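Local coordinates for protein KLLA0C04147p (Kluyveromyces lactis, PDB 5H2D) that binds ergosterol in the pocket of its C-terminal oxysterol-binding-protein-related domain and probably transfers sterols between membranes, at residues A[40-49]-A[61-69]; A[353-361]-A[370-378]. All blocks are in the same frame, centred on the assembly; numbering follows the deposited sequence.

In the fold
Both contacts belong to the sterol-binding domain of this Osh1 homologue and lie on the same side of its centre, about 18 Å apart between their own centres. Interaction 1 (40-49 with 61-69) borders the pocket: Leu-45 and Leu-62 touch ergosterol, and the side chain of Leu-62 comes within about 4 Å of it. Interaction 2 (353-361 with 370-378) is the packing of two helices further out; the side chain of Lys-374 is about 12 Å from the bound ergosterol. The two contacts touch where Pro-69 O packs against Gln-359 NE2 at 3.2 Å, and the helices of interaction 2 continue alongside residues 64-69 through Met-362 and Tyr-367.

Interaction 1: A[40-49]-A[61-69]; sequences RPSVSLWSVL and TLPVSFNEP
One wall of the ergosterol pocket is built where the chain through Arg-40 and helix 45-49 packs on residues 61-69; Leu-45 and Leu-62 both touch the sterol. Leu-45 lays CD1 over the centre of the Phe-66 ring, 3.6 Å from the centroid and 6° off the normal, a well-centred CH-pi contact. At the ring's edge, near its plane, Val-43 O lies 3.2 Å from Phe-66 CZ. One helical turn on, Val-48 carries the apolar packing: with CG1 anti to its backbone N (chi1 172°), that methyl reaches Leu-62 CD2 at 3.7 Å, while CG2 packs on Pro-63 CG, with CD close by.

The other end is polar. Arg-40, bent at chi3 (-57°), brings NH1 to Val-64 O at 3.0 Å, with the acceptor in the guanidinium plane; the same oxygen also accepts from Asn-67 N, so two donors share the carbonyl of the first residue of 3-10 segment 64-65. Ser-65 OG donates to Pro-41 O in a very short bond whose modelled length is doubtful. With an alanine in place of Arg-40, Val-64 O would probably lose its side-chain donor and a gap would open beside Val-64 CG1.

Helix 45-49 begins with a capping bond from Ser-47 N to Ser-44 OG, and Trp-46 and Leu-49 touch Phe-173 of strand 161-173. Phe-66 and Glu-68 bond through the backbone to Lys-119, while Arg-40 and Val-64 pack on Tyr-367 of helix 367-390 and Val-64 and Asn-67 on Met-362 of helix 357-363.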
loop_
_atom_site.group_PDB
_atom_site.type_symbol
_atom_site.label_atom_id
_atom_site.label_comp_id
_atom_site.label_asym_id
_atom_site.label_seq_id
_atom_site.Cartn_x
_atom_site.Cartn_y
_atom_site.Cartn_z
ATOM N N ARG A 40 -16.562 8.889 -18.593
ATOM C CA ARG A 40 -17.240 7.640 -18.311
ATOM C C ARG A 40 -18.591 7.983 -17.689
ATOM O O ARG A 40 -18.651 8.834 -16.793
ATOM C CB ARG A 40 -16.422 6.764 -17.365
ATOM C CG ARG A 40 -15.105 6.252 -17.942
ATOM C CD ARG A 40 -14.266 5.636 -16.828
ATOM N NE ARG A 40 -14.020 6.604 -15.755
ATOM C CZ ARG A 40 -13.766 6.284 -14.486
ATOM N NH1 ARG A 40 -13.723 5.014 -14.110
ATOM N NH2 ARG A 40 -13.558 7.237 -13.589
ATOM N N PRO A 41 -19.684 7.388 -18.156
ATOM C CA PRO A 41 -20.992 7.729 -17.587
ATOM C C PRO A 41 -21.067 7.350 -16.116
ATOM O O PRO A 41 -20.399 6.421 -15.649
ATOM C CB PRO A 41 -21.973 6.908 -18.432
ATOM C CG PRO A 41 -21.152 5.783 -18.974
ATOM C CD PRO A 41 -19.780 6.353 -19.196
ATOM N N SER A 42 -21.893 8.084 -15.379
ATOM C CA SER A 42 -22.067 7.834 -13.948
ATOM C C SER A 42 -23.198 6.824 -13.742
ATOM O O SER A 42 -24.276 7.138 -13.233
ATOM C CB SER A 42 -22.337 9.141 -13.216
ATOM O OG SER A 42 -23.368 9.853 -13.876
ATOM N N VAL A 43 -22.930 5.584 -14.167
ATOM C CA VAL A 43 -23.889 4.501 -13.976
ATOM C C VAL A 43 -24.087 4.236 -12.484
ATOM O O VAL A 43 -23.155 4.344 -11.681
ATOM C CB VAL A 43 -23.423 3.220 -14.692
ATOM C CG1 VAL A 43 -24.511 2.147 -14.620
ATOM C CG2 VAL A 43 -23.031 3.512 -16.138
ATOM N N SER A 44 -25.314 3.882 -12.107
ATOM C CA SER A 44 -25.608 3.613 -10.706
ATOM C C SER A 44 -24.944 2.308 -10.260
ATOM O O SER A 44 -25.064 1.281 -10.933
ATOM C CB SER A 44 -27.126 3.557 -10.507
ATOM O OG SER A 44 -27.534 2.494 -9.675
ATOM N N LEU A 45 -24.225 2.350 -9.133
ATOM C CA LEU A 45 -23.538 1.147 -8.658
ATOM C C LEU A 45 -24.532 0.048 -8.305
ATOM O O LEU A 45 -24.310 -1.129 -8.620
ATOM C CB LEU A 45 -22.658 1.482 -7.447
ATOM C CG LEU A 45 -21.798 0.325 -6.916
ATOM C CD1 LEU A 45 -20.983 -0.289 -8.045
ATOM C CD2 LEU A 45 -20.866 0.807 -5.790
ATOM N N TRP A 46 -25.626 0.411 -7.637
ATOM C CA TRP A 46 -26.656 -0.577 -7.342
ATOM C C TRP A 46 -27.163 -1.257 -8.612
ATOM O O TRP A 46 -27.329 -2.482 -8.635
ATOM C CB TRP A 46 -27.802 0.081 -6.575
ATOM C CG TRP A 46 -28.952 -0.859 -6.401
ATOM C CD1 TRP A 46 -30.163 -0.804 -7.038
ATOM C CD2 TRP A 46 -28.980 -2.027 -5.580
ATOM N NE1 TRP A 46 -30.952 -1.855 -6.634
ATOM C CE2 TRP A 46 -30.248 -2.619 -5.742
ATOM C CE3 TRP A 46 -28.064 -2.622 -4.712
ATOM C CZ2 TRP A 46 -30.617 -3.786 -5.074
ATOM C CZ3 TRP A 46 -28.432 -3.776 -4.049
ATOM C CH2 TRP A 46 -29.700 -4.341 -4.228
ATOM N N SER A 47 -27.410 -0.490 -9.685
ATOM C CA SER A 47 -27.930 -1.092 -10.913
ATOM C C SER A 47 -27.006 -2.179 -11.434
ATOM O O SER A 47 -27.469 -3.140 -12.066
ATOM C CB SER A 47 -28.159 -0.026 -11.994
ATOM O OG SER A 47 -26.969 0.336 -12.682
ATOM N N VAL A 48 -25.705 -2.047 -11.160
ATOM C CA VAL A 48 -24.712 -3.017 -11.600
ATOM C C VAL A 48 -24.661 -4.197 -10.642
ATOM O O VAL A 48 -24.704 -5.363 -11.057
ATOM C CB VAL A 48 -23.336 -2.328 -11.713
ATOM C CG1 VAL A 48 -22.240 -3.352 -11.984
ATOM C CG2 VAL A 48 -23.350 -1.254 -12.792
ATOM N N LEU A 49 -24.591 -3.916 -9.342
ATOM C CA LEU A 49 -24.326 -4.960 -8.362
ATOM C C LEU A 49 -25.560 -5.765 -7.979
ATOM O O LEU A 49 -25.406 -6.845 -7.406
ATOM C CB LEU A 49 -23.710 -4.366 -7.094
ATOM C CG LEU A 49 -22.345 -3.668 -7.225
ATOM C CD1 LEU A 49 -21.890 -3.155 -5.869
ATOM C CD2 LEU A 49 -21.307 -4.614 -7.825
ATOM N N THR A 61 -17.993 -8.793 -13.331
ATOM C CA THR A 61 -17.727 -7.991 -14.514
ATOM C C THR A 61 -18.369 -6.625 -14.318
ATOM O O THR A 61 -19.563 -6.531 -14.009
ATOM C CB THR A 61 -18.263 -8.665 -15.776
ATOM O OG1 THR A 61 -19.399 -9.477 -15.441
ATOM C CG2 THR A 61 -17.184 -9.528 -16.405
ATOM N N LEU A 62 -17.573 -5.576 -14.477
ATOM C CA LEU A 62 -18.035 -4.237 -14.164
ATOM C C LEU A 62 -17.852 -3.330 -15.366
ATOM O O LEU A 62 -16.920 -3.514 -16.159
ATOM C CB LEU A 62 -17.272 -3.659 -12.961
ATOM C CG LEU A 62 -17.388 -4.496 -11.687
ATOM C CD1 LEU A 62 -16.295 -4.126 -10.704
ATOM C CD2 LEU A 62 -18.760 -4.311 -11.038
ATOM N N PRO A 63 -18.731 -2.348 -15.532
ATOM C CA PRO A 63 -18.501 -1.321 -16.550
ATOM C C PRO A 63 -17.282 -0.490 -16.188
ATOM O O PRO A 63 -16.839 -0.454 -15.039
ATOM C CB PRO A 63 -19.778 -0.483 -16.502
ATOM C CG PRO A 63 -20.235 -0.622 -15.077
ATOM C CD PRO A 63 -19.895 -2.039 -14.683
ATOM N N VAL A 64 -16.734 0.187 -17.199
ATOM C CA VAL A 64 -15.497 0.930 -16.991
ATOM C C VAL A 64 -15.674 2.051 -15.976
ATOM O O VAL A 64 -14.699 2.478 -15.347
ATOM C CB VAL A 64 -14.961 1.470 -18.333
ATOM C CG1 VAL A 64 -15.859 2.574 -18.858
ATOM C CG2 VAL A 64 -13.535 1.962 -18.159
ATOM N N SER A 65 -16.900 2.547 -15.795
ATOM C CA SER A 65 -17.171 3.536 -14.761
ATOM C C SER A 65 -16.761 3.054 -13.373
ATOM O O SER A 65 -16.526 3.879 -12.484
ATOM C CB SER A 65 -18.664 3.897 -14.767
ATOM O OG SER A 65 -19.030 4.458 -16.018
ATOM N N PHE A 66 -16.678 1.743 -13.156
ATOM C CA PHE A 66 -16.293 1.225 -11.847
ATOM C C PHE A 66 -14.961 0.488 -11.909
ATOM O O PHE A 66 -14.677 -0.365 -11.056
ATOM C CB PHE A 66 -17.412 0.351 -11.264
ATOM C CG PHE A 66 -18.627 1.146 -10.908
ATOM C CD1 PHE A 66 -18.564 2.103 -9.901
ATOM C CD2 PHE A 66 -19.808 0.997 -11.618
ATOM C CE1 PHE A 66 -19.660 2.883 -9.587
ATOM C CE2 PHE A 66 -20.910 1.772 -11.302
ATOM C CZ PHE A 66 -20.832 2.712 -10.289
ATOM N N ASN A 67 -14.138 0.823 -12.897
ATOM C CA ASN A 67 -12.753 0.376 -12.979
ATOM C C ASN A 67 -11.828 1.574 -12.808
ATOM O O ASN A 67 -12.188 2.713 -13.116
ATOM C CB ASN A 67 -12.450 -0.285 -14.327
ATOM C CG ASN A 67 -13.143 -1.620 -14.520
ATOM O OD1 ASN A 67 -13.400 -2.020 -15.652
ATOM N ND2 ASN A 67 -13.418 -2.321 -13.438
ATOM N N GLU A 68 -10.604 1.306 -12.340
ATOM C CA GLU A 68 -9.582 2.332 -12.221
ATOM C C GLU A 68 -8.309 1.848 -12.908
ATOM O O GLU A 68 -7.933 0.693 -12.730
ATOM C CB GLU A 68 -9.297 2.616 -10.734
ATOM C CG GLU A 68 -8.309 3.724 -10.482
ATOM C CD GLU A 68 -8.067 3.919 -8.996
ATOM O OE1 GLU A 68 -7.063 3.398 -8.466
ATOM O OE2 GLU A 68 -8.887 4.594 -8.357
ATOM N N PRO A 69 -7.603 2.712 -13.662
ATOM C CA PRO A 69 -6.397 2.262 -14.379
ATOM C C PRO A 69 -5.162 2.216 -13.501
ATOM O O PRO A 69 -4.081 2.656 -13.893
ATOM C CB PRO A 69 -6.238 3.314 -15.481
ATOM C CG PRO A 69 -6.752 4.558 -14.820
ATOM C CD PRO A 69 -7.949 4.102 -14.009
#

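Interaction 2: A[353-361]-A[370-378]; sequences TRLRPDQRA and AATEKHRVE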
loop_
_atom_site.group_PDB
_atom_site.type_symbol
_atom_site.label_atom_id
_atom_site.label_comp_id
_atom_site.label_asym_id
_atom_site.label_seq_id
_atom_site.Cartn_x
_atom_site.Cartn_y
_atom_site.Cartn_z
ATOM N N THR A 353 4.053 -3.537 -14.364
ATOM C CA THR A 353 2.712 -2.998 -14.592
ATOM C C THR A 353 2.683 -1.841 -15.588
ATOM O O THR A 353 1.700 -1.690 -16.326
ATOM C CB THR A 353 2.115 -2.539 -13.255
ATOM O OG1 THR A 353 2.088 -3.657 -12.354
ATOM C CG2 THR A 353 0.680 -1.965 -13.448
ATOM N N ARG A 354 3.738 -1.013 -15.633
ATOM C CA ARG A 354 3.742 0.093 -16.595
ATOM C C ARG A 354 3.601 -0.405 -18.028
ATOM O O ARG A 354 3.122 0.334 -18.896
ATOM C CB ARG A 354 5.020 0.915 -16.460
ATOM C CG ARG A 354 5.099 1.693 -15.170
ATOM C CD ARG A 354 6.496 2.244 -15.022
ATOM N NE ARG A 354 6.722 2.885 -13.734
ATOM C CZ ARG A 354 7.154 2.240 -12.663
ATOM N NH1 ARG A 354 7.375 0.937 -12.724
ATOM N NH2 ARG A 354 7.381 2.897 -11.537
ATOM N N LEU A 355 3.998 -1.644 -18.293
ATOM C CA LEU A 355 3.919 -2.211 -19.634
ATOM C C LEU A 355 2.622 -2.953 -19.883
ATOM O O LEU A 355 2.431 -3.484 -20.987
ATOM C CB LEU A 355 5.093 -3.164 -19.875
ATOM C CG LEU A 355 6.455 -2.530 -19.632
ATOM C CD1 LEU A 355 7.587 -3.537 -19.786
ATOM C CD2 LEU A 355 6.649 -1.342 -20.566
ATOM N N ARG A 356 1.738 -3.018 -18.893
ATOM C CA ARG A 356 0.503 -3.778 -19.047
ATOM C C ARG A 356 -0.443 -3.066 -20.010
ATOM O O ARG A 356 -0.842 -1.927 -19.743
ATOM C CB ARG A 356 -0.154 -4.007 -17.687
ATOM C CG ARG A 356 -1.317 -4.930 -17.829
ATOM C CD ARG A 356 -1.999 -5.283 -16.527
ATOM N NE ARG A 356 -3.224 -5.984 -16.879
ATOM C CZ ARG A 356 -3.912 -6.782 -16.072
ATOM N NH1 ARG A 356 -3.493 -7.024 -14.834
ATOM N NH2 ARG A 356 -5.023 -7.350 -16.528
ATOM N N PRO A 357 -0.822 -3.686 -21.137
ATOM C CA PRO A 357 -1.436 -2.927 -22.236
ATOM C C PRO A 357 -2.906 -2.600 -22.054
ATOM O O PRO A 357 -3.359 -1.565 -22.564
ATOM C CB PRO A 357 -1.222 -3.846 -23.452
ATOM C CG PRO A 357 -1.111 -5.215 -22.894
ATOM C CD PRO A 357 -0.395 -5.030 -21.560
ATOM N N ASP A 358 -3.682 -3.468 -21.391
ATOM C CA ASP A 358 -5.077 -3.107 -21.139
ATOM C C ASP A 358 -5.164 -1.963 -20.139
ATOM O O ASP A 358 -5.939 -1.013 -20.324
ATOM C CB ASP A 358 -5.905 -4.319 -20.673
ATOM C CG ASP A 358 -5.256 -5.125 -19.558
ATOM O OD1 ASP A 358 -4.044 -4.982 -19.280
ATOM O OD2 ASP A 358 -5.989 -5.959 -18.978
ATOM N N GLN A 359 -4.358 -2.027 -19.084
ATOM C CA GLN A 359 -4.337 -0.944 -18.114
ATOM C C GLN A 359 -3.846 0.359 -18.743
ATOM O O GLN A 359 -4.358 1.435 -18.420
ATOM C CB GLN A 359 -3.467 -1.346 -16.923
ATOM C CG GLN A 359 -3.488 -0.331 -15.808
ATOM C CD GLN A 359 -2.697 -0.792 -14.615
ATOM O OE1 GLN A 359 -2.670 -1.978 -14.289
ATOM N NE2 GLN A 359 -2.040 0.150 -13.955
ATOM N N ARG A 360 -2.851 0.286 -19.634
ATOM C CA ARG A 360 -2.375 1.493 -20.311
ATOM C C ARG A 360 -3.470 2.105 -21.175
ATOM O O ARG A 360 -3.671 3.327 -21.167
ATOM C CB ARG A 360 -1.148 1.174 -21.165
ATOM C CG ARG A 360 -0.660 2.345 -22.037
ATOM C CD ARG A 360 -0.100 3.500 -21.203
ATOM N NE ARG A 360 0.900 2.999 -20.270
ATOM C CZ ARG A 360 1.129 3.519 -19.069
ATOM N NH1 ARG A 360 0.451 4.581 -18.661
ATOM N NH2 ARG A 360 2.028 2.960 -18.273
ATOM N N ALA A 361 -4.169 1.272 -21.947
ATOM C CA ALA A 361 -5.268 1.775 -22.765
ATOM C C ALA A 361 -6.312 2.464 -21.905
ATOM O O ALA A 361 -6.795 3.552 -22.249
ATOM C CB ALA A 361 -5.902 0.638 -23.563
ATOM N N ALA A 370 -8.872 -1.280 -24.133
ATOM C CA ALA A 370 -8.615 -1.900 -22.836
ATOM C C ALA A 370 -9.352 -3.227 -22.707
ATOM O O ALA A 370 -8.779 -4.216 -22.243
ATOM C CB ALA A 370 -8.992 -0.933 -21.707
ATOM N N ALA A 371 -10.618 -3.284 -23.141
ATOM C CA ALA A 371 -11.377 -4.528 -23.046
ATOM C C ALA A 371 -10.812 -5.589 -23.979
ATOM O O ALA A 371 -10.795 -6.778 -23.641
ATOM C CB ALA A 371 -12.852 -4.266 -23.366
ATOM N N THR A 372 -10.352 -5.171 -25.160
ATOM C CA THR A 372 -9.791 -6.109 -26.126
ATOM C C THR A 372 -8.509 -6.739 -25.594
ATOM O O THR A 372 -8.322 -7.959 -25.666
ATOM C CB THR A 372 -9.526 -5.386 -27.444
ATOM O OG1 THR A 372 -10.752 -4.838 -27.947
ATOM C CG2 THR A 372 -8.943 -6.340 -28.476
ATOM N N GLU A 373 -7.622 -5.914 -25.033
ATOM C CA GLU A 373 -6.350 -6.418 -24.524
ATOM C C GLU A 373 -6.548 -7.227 -23.256
ATOM O O GLU A 373 -5.842 -8.219 -23.029
ATOM C CB GLU A 373 -5.391 -5.256 -24.274
ATOM C CG GLU A 373 -4.833 -4.696 -25.566
ATOM C CD GLU A 373 -3.997 -5.735 -26.307
ATOM O OE1 GLU A 373 -2.763 -5.742 -26.135
ATOM O OE2 GLU A 373 -4.580 -6.564 -27.041
ATOM N N LYS A 374 -7.503 -6.816 -22.416
ATOM C CA LYS A 374 -7.777 -7.573 -21.201
ATOM C C LYS A 374 -8.220 -8.988 -21.535
ATOM O O LYS A 374 -7.773 -9.959 -20.915
ATOM C CB LYS A 374 -8.837 -6.852 -20.359
ATOM C CG LYS A 374 -9.180 -7.571 -19.074
ATOM C CD LYS A 374 -10.245 -6.808 -18.293
ATOM C CE LYS A 374 -10.426 -7.342 -16.885
ATOM N NZ LYS A 374 -11.227 -8.594 -16.863
ATOM N N HIS A 375 -9.101 -9.126 -22.523
ATOM C CA HIS A 375 -9.540 -10.455 -22.910
ATOM C C HIS A 375 -8.352 -11.303 -23.341
ATOM O O HIS A 375 -8.250 -12.482 -22.980
ATOM C CB HIS A 375 -10.572 -10.329 -24.029
ATOM C CG HIS A 375 -11.281 -11.604 -24.346
ATOM N ND1 HIS A 375 -10.751 -12.560 -25.186
ATOM C CD2 HIS A 375 -12.476 -12.083 -23.932
ATOM C CE1 HIS A 375 -11.592 -13.574 -25.277
ATOM N NE2 HIS A 375 -12.650 -13.307 -24.532
ATOM N N ARG A 376 -7.424 -10.702 -24.085
ATOM C CA ARG A 376 -6.268 -11.439 -24.581
ATOM C C ARG A 376 -5.352 -11.870 -23.443
ATOM O O ARG A 376 -4.972 -13.043 -23.355
ATOM C CB ARG A 376 -5.498 -10.580 -25.578
ATOM C CG ARG A 376 -4.289 -11.290 -26.161
ATOM C CD ARG A 376 -3.573 -10.443 -27.207
ATOM N NE ARG A 376 -3.006 -9.229 -26.626
ATOM C CZ ARG A 376 -1.898 -9.212 -25.892
ATOM N NH1 ARG A 376 -1.236 -10.341 -25.661
ATOM N NH2 ARG A 376 -1.449 -8.065 -25.395
ATOM N N VAL A 377 -4.973 -10.937 -22.567
ATOM C CA VAL A 377 -3.996 -11.325 -21.558
ATOM C C VAL A 377 -4.630 -12.256 -20.536
ATOM O O VAL A 377 -3.951 -13.134 -19.987
ATOM C CB VAL A 377 -3.337 -10.095 -20.893
ATOM C CG1 VAL A 377 -2.613 -9.250 -21.946
ATOM C CG2 VAL A 377 -4.355 -9.272 -20.156
ATOM N N GLU A 378 -5.929 -12.114 -20.280
ATOM C CA GLU A 378 -6.574 -13.038 -19.350
ATOM C C GLU A 378 -6.719 -14.429 -19.957
ATOM O O GLU A 378 -6.579 -15.433 -19.246
ATOM C CB GLU A 378 -7.926 -12.487 -18.891
ATOM C CG GLU A 378 -7.757 -11.347 -17.881
ATOM C CD GLU A 378 -9.078 -10.782 -17.392
ATOM O OE1 GLU A 378 -10.136 -11.172 -17.923
ATOM O OE2 GLU A 378 -9.059 -9.929 -16.474
HETATM O O HOH W 1 -6.873 -8.809 -14.895
#
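Asp-358 enters helix 370-378 as a knob into a hole formed by Ala-370, Glu-373, Lys-374 and Val-377, the central feature of an antiparallel helix pair. The short axes run at 167° and approach to 7.7 Å, a close spacing that the alanines allow: Ala-361 CB lies 3.9 Å from Ala-370 CB, and the two backbones come nearest at Asp-358 and Ala-370.

Asp-358 holds CG between its backbone N and carbonyl carbon (chi1 48°), a conformation that turns the carboxylate back toward Arg-356 while CB rests 3.3 Å from Ala-370 O. Arg-356, extended from CG to NE, grips it side-on: NE reaches OD1, and NH2 reaches the syn lone pair of OD2. This salt bridge probably offsets the charge of a carboxylate whose OD2 lies against aliphatic groups, with Asp-358 OD2 against Lys-374 CB at 3.3 Å and Val-377 CG2 close by. The backbone N of Asp-358, buried in the contact, has no partner in the model.

A second side-on pair lies on the opposing helix. Glu-373, bent at chi2 (-63°), presents OE1 and OE2 to Arg-376 NH2 and NE; both oxygens lie in the guanidinium plane, yet NH2 meets OE1 from above the carboxylate plane. Pro-357 packs against this pair, its CG 3.8 Å from Arg-376 NH2, and Val-377 CG1 lies over one face of the Arg-376 guanidinium, offset toward its rim.

Beyond the two helices, Arg-356 NH1 salt-bridges Glu-127 and Arg-376 NH1 bonds to the carbonyl of Phe-435. No direct hydrogen bond joins the two segments; a water bridges them, accepting from Arg-356 NH2 at 2.9 Å and donating to Glu-378 OE2, the oxygen that also receives Lys-374 NZ at 2.6 Å.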